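Local coordinates for HIAXHD3 (PDB 3ZXK), which probably releases arabinofuranosyl side chains from xylan as a family GH43 arabinofuranosidase, and in an engineered form also cleaves the xylan backbone, at residues E418-L427 with S438-I449. Residues are numbered along the deposited sequence; the frame is centred on the assembly and turned at random.
Sequences EARIVMVDDL and STGRVAANGPVI
Met423 O accepts from Ala443 N at 2.8 Å and from Ala444 N at 3.3 Å, the mark of a classic beta bulge in this antiparallel hairpin at the edge of a concanavalin A-like beta sandwich. The tight side faces the second sheet: Met423 SD lies 3.8 Å from Ala443 CB, and Ile421 CD1 packs against Pro447 CD and Ile449 CG2, with Leu492 and Tyr481 of that sheet beneath. On the other face Val422 and Val424 pack on Trp413 and Tyr409; the looser part is the outer strand, where Asn445, Arg441 and Val448 are exposed. Arg420, its CG wedged between backbone N and carbonyl carbon (chi1 80°), grips Asn445 OD1 side-on, NE at 2.7 Å and NH2 at 2.9 Å, by two somewhat bent bonds with the oxygen in the guanidinium plane; NH1 turns to Gln415. With an alanine in place of Arg420, Asn445 OD1 would probably be left without these donors and its amide freer to turn. On the Met423 side, farther along, Asp425 OD1 sits over the Arg441 guanidinium, 3.1 Å from NE, a salt bridge of charges only. Water 2, at the guanidinium edge, supplies the directed link, accepting from Arg441 NH2 and donating to Asp425 OD2.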
loop_
_atom_site.group_PDB
_atom_site.type_symbol
_atom_site.label_atom_id
_atom_site.label_comp_id
_atom_site.label_asym_id
_atom_site.label_seq_id
_atom_site.Cartn_x
_atom_site.Cartn_y
_atom_site.Cartn_z
ATOM N N GLU A 418 -28.287 20.037 17.009
ATOM C CA GLU A 418 -27.295 20.904 16.328
ATOM C C GLU A 418 -26.305 20.058 15.537
ATOM O O GLU A 418 -25.694 19.167 16.096
ATOM C CB GLU A 418 -26.515 21.811 17.338
ATOM C CG GLU A 418 -25.541 21.151 18.370
ATOM C CD GLU A 418 -24.316 22.013 18.777
ATOM O OE1 GLU A 418 -23.855 22.815 17.930
ATOM O OE2 GLU A 418 -23.784 21.877 19.932
ATOM N N ALA A 419 -26.127 20.349 14.251
ATOM C CA ALA A 419 -24.979 19.840 13.509
ATOM C C ALA A 419 -24.069 21.006 13.183
ATOM O O ALA A 419 -24.532 22.075 12.755
ATOM C CB ALA A 419 -25.385 19.136 12.230
ATOM N N ARG A 420 -22.783 20.823 13.423
ATOM C CA ARG A 420 -21.836 21.867 13.106
ATOM C C ARG A 420 -20.522 21.309 12.619
ATOM O O ARG A 420 -20.122 20.176 12.954
ATOM C CB ARG A 420 -21.607 22.775 14.296
ATOM C CG ARG A 420 -20.656 22.216 15.321
ATOM C CD ARG A 420 -20.348 23.266 16.355
ATOM N NE ARG A 420 -19.252 22.903 17.237
ATOM C CZ ARG A 420 -19.356 22.090 18.283
ATOM N NH1 ARG A 420 -20.512 21.485 18.597
ATOM N NH2 ARG A 420 -18.289 21.882 19.025
ATOM N N ILE A 421 -19.848 22.126 11.836
ATOM C CA ILE A 421 -18.526 21.779 11.335
ATOM C C ILE A 421 -17.476 22.058 12.393
ATOM O O ILE A 421 -17.545 23.080 13.069
ATOM C CB ILE A 421 -18.210 22.560 10.043
ATOM C CG1 ILE A 421 -19.321 22.294 9.034
ATOM C CG2 ILE A 421 -16.862 22.167 9.454
ATOM C CD1 ILE A 421 -19.328 23.231 7.861
ATOM N N VAL A 422 -16.540 21.126 12.549
ATOM C CA VAL A 422 -15.407 21.252 13.464
ATOM C C VAL A 422 -14.116 20.816 12.771
ATOM O O VAL A 422 -14.143 20.006 11.818
ATOM C CB VAL A 422 -15.598 20.401 14.760
ATOM C CG1 VAL A 422 -16.793 20.894 15.581
ATOM C CG2 VAL A 422 -15.765 18.923 14.417
ATOM N N MET A 423 -12.996 21.355 13.236
ATOM C CA MET A 423 -11.688 20.839 12.868
ATOM C C MET A 423 -11.044 20.339 14.162
ATOM O O MET A 423 -10.974 21.081 15.119
ATOM C CB MET A 423 -10.855 21.930 12.146
ATOM C CG MET A 423 -9.513 21.452 11.623
ATOM S SD MET A 423 -8.222 21.469 12.892
ATOM C CE MET A 423 -6.748 20.901 12.027
ATOM N N VAL A 424 -10.612 19.075 14.164
ATOM C CA VAL A 424 -10.036 18.374 15.307
ATOM C C VAL A 424 -8.579 17.995 15.020
ATOM O O VAL A 424 -8.242 17.452 13.938
ATOM C CB VAL A 424 -10.874 17.106 15.621
ATOM C CG1 VAL A 424 -10.181 16.164 16.616
ATOM C CG2 VAL A 424 -12.284 17.495 16.068
ATOM N N ASP A 425 -7.700 18.255 15.990
ATOM C CA ASP A 425 -6.319 17.840 15.848
ATOM C C ASP A 425 -5.858 17.109 17.106
ATOM O O ASP A 425 -6.677 16.765 17.951
ATOM C CB ASP A 425 -5.417 19.034 15.450
ATOM C CG ASP A 425 -5.326 20.114 16.525
ATOM O OD1 ASP A 425 -5.881 19.988 17.639
ATOM O OD2 ASP A 425 -4.627 21.124 16.251
ATOM N N ASP A 426 -4.562 16.828 17.204
ATOM C CA ASP A 426 -4.000 16.100 18.355
ATOM C C ASP A 426 -4.627 14.718 18.583
ATOM O O ASP A 426 -4.805 14.281 19.720
ATOM C CB ASP A 426 -4.066 16.933 19.636
ATOM C CG ASP A 426 -3.187 16.370 20.738
ATOM O OD1 ASP A 426 -2.034 15.952 20.438
ATOM O OD2 ASP A 426 -3.642 16.338 21.910
ATOM N N LEU A 427 -4.930 14.031 17.484
ATOM C CA LEU A 427 -5.303 12.615 17.536
ATOM C C LEU A 427 -4.019 11.820 17.402
ATOM O O LEU A 427 -3.347 11.905 16.380
ATOM C CB LEU A 427 -6.241 12.270 16.382
ATOM C CG LEU A 427 -7.617 12.945 16.291
ATOM C CD1 LEU A 427 -8.147 12.947 14.865
ATOM C CD2 LEU A 427 -8.575 12.254 17.252
ATOM N N SER A 438 -3.851 10.251 22.597
ATOM C CA SER A 438 -4.804 11.372 22.646
ATOM C C SER A 438 -5.969 11.177 21.677
ATOM O O SER A 438 -5.771 10.818 20.516
ATOM C CB SER A 438 -4.106 12.687 22.300
ATOM O OG SER A 438 -5.033 13.768 22.396
ATOM N N THR A 439 -7.178 11.432 22.165
ATOM C CA THR A 439 -8.398 11.311 21.367
ATOM C C THR A 439 -8.803 12.611 20.679
ATOM O O THR A 439 -9.859 12.693 20.044
ATOM C CB THR A 439 -9.567 10.761 22.210
ATOM O OG1 THR A 439 -9.744 11.598 23.353
ATOM C CG2 THR A 439 -9.266 9.352 22.693
ATOM N N GLY A 440 -7.950 13.624 20.785
ATOM C CA GLY A 440 -8.097 14.838 19.996
ATOM C C GLY A 440 -8.805 15.970 20.713
ATOM O O GLY A 440 -9.391 15.784 21.762
ATOM N N ARG A 441 -8.738 17.153 20.132
ATOM C CA ARG A 441 -9.460 18.303 20.669
ATOM C C ARG A 441 -9.973 19.103 19.480
ATOM O O ARG A 441 -9.345 19.075 18.418
ATOM C CB ARG A 441 -8.526 19.179 21.520
ATOM C CG ARG A 441 -7.231 19.563 20.800
ATOM C CD ARG A 441 -6.564 20.789 21.396
ATOM N NE ARG A 441 -5.599 21.363 20.458
ATOM C CZ ARG A 441 -4.286 21.121 20.463
ATOM N NH1 ARG A 441 -3.741 20.303 21.360
ATOM N NH2 ARG A 441 -3.502 21.705 19.563
ATOM N N VAL A 442 -11.100 19.793 19.669
ATOM C CA VAL A 442 -11.588 20.747 18.684
ATOM C C VAL A 442 -10.672 21.960 18.658
ATOM O O VAL A 442 -10.564 22.705 19.633
ATOM C CB VAL A 442 -13.064 21.135 18.887
ATOM C CG1 VAL A 442 -13.478 22.226 17.907
ATOM C CG2 VAL A 442 -13.957 19.905 18.726
ATOM N N ALA A 443 -9.995 22.142 17.531
ATOM C CA ALA A 443 -9.063 23.239 17.384
ATOM C C ALA A 443 -9.786 24.458 16.837
ATOM O O ALA A 443 -9.374 25.582 17.075
ATOM C CB ALA A 443 -7.909 22.838 16.467
ATOM N N ALA A 444 -10.868 24.229 16.094
ATOM C CA ALA A 444 -11.710 25.335 15.605
ATOM C C ALA A 444 -13.129 24.871 15.341
ATOM O O ALA A 444 -13.349 23.764 14.864
ATOM C CB ALA A 444 -11.131 25.967 14.338
ATOM N N ASN A 445 -14.085 25.731 15.665
ATOM C CA ASN A 445 -15.488 25.498 15.301
ATOM C C ASN A 445 -15.839 26.262 14.046
ATOM O O ASN A 445 -15.579 27.484 13.920
ATOM C CB ASN A 445 -16.431 25.912 16.442
ATOM C CG ASN A 445 -16.294 25.013 17.655
ATOM O OD1 ASN A 445 -16.747 23.879 17.643
ATOM N ND2 ASN A 445 -15.630 25.504 18.686
ATOM N N GLY A 446 -16.461 25.545 13.124
ATOM C CA GLY A 446 -17.096 26.172 11.976
ATOM C C GLY A 446 -18.566 26.398 12.282
ATOM O O GLY A 446 -18.982 26.313 13.441
ATOM N N PRO A 447 -19.351 26.672 11.252
ATOM C CA PRO A 447 -20.746 27.044 11.467
ATOM C C PRO A 447 -21.685 25.877 11.759
ATOM O O PRO A 447 -21.373 24.708 11.450
ATOM C CB PRO A 447 -21.148 27.643 10.116
ATOM C CG PRO A 447 -20.303 26.911 9.128
ATOM C CD PRO A 447 -18.986 26.643 9.821
ATOM N N VAL A 448 -22.839 26.220 12.317
ATOM C CA VAL A 448 -23.985 25.321 12.415
ATOM C C VAL A 448 -24.531 25.216 11.004
ATOM O O VAL A 448 -24.619 26.215 10.288
ATOM C CB VAL A 448 -25.059 25.900 13.369
ATOM C CG1 VAL A 448 -26.383 25.154 13.242
ATOM C CG2 VAL A 448 -24.544 25.885 14.805
ATOM N N ILE A 449 -24.848 24.002 10.588
ATOM C CA ILE A 449 -25.325 23.769 9.249
ATOM C C ILE A 449 -26.769 23.306 9.307
ATOM O O ILE A 449 -27.097 22.395 10.083
ATOM C CB ILE A 449 -24.441 22.745 8.485
ATOM C CG1 ILE A 449 -24.100 21.513 9.341
ATOM C CG2 ILE A 449 -23.191 23.448 7.961
ATOM C CD1 ILE A 449 -23.351 20.426 8.565
HETATM O O HOH W 1 -27.958 22.053 12.758
HETATM O O HOH W 2 -4.650 23.263 17.774
#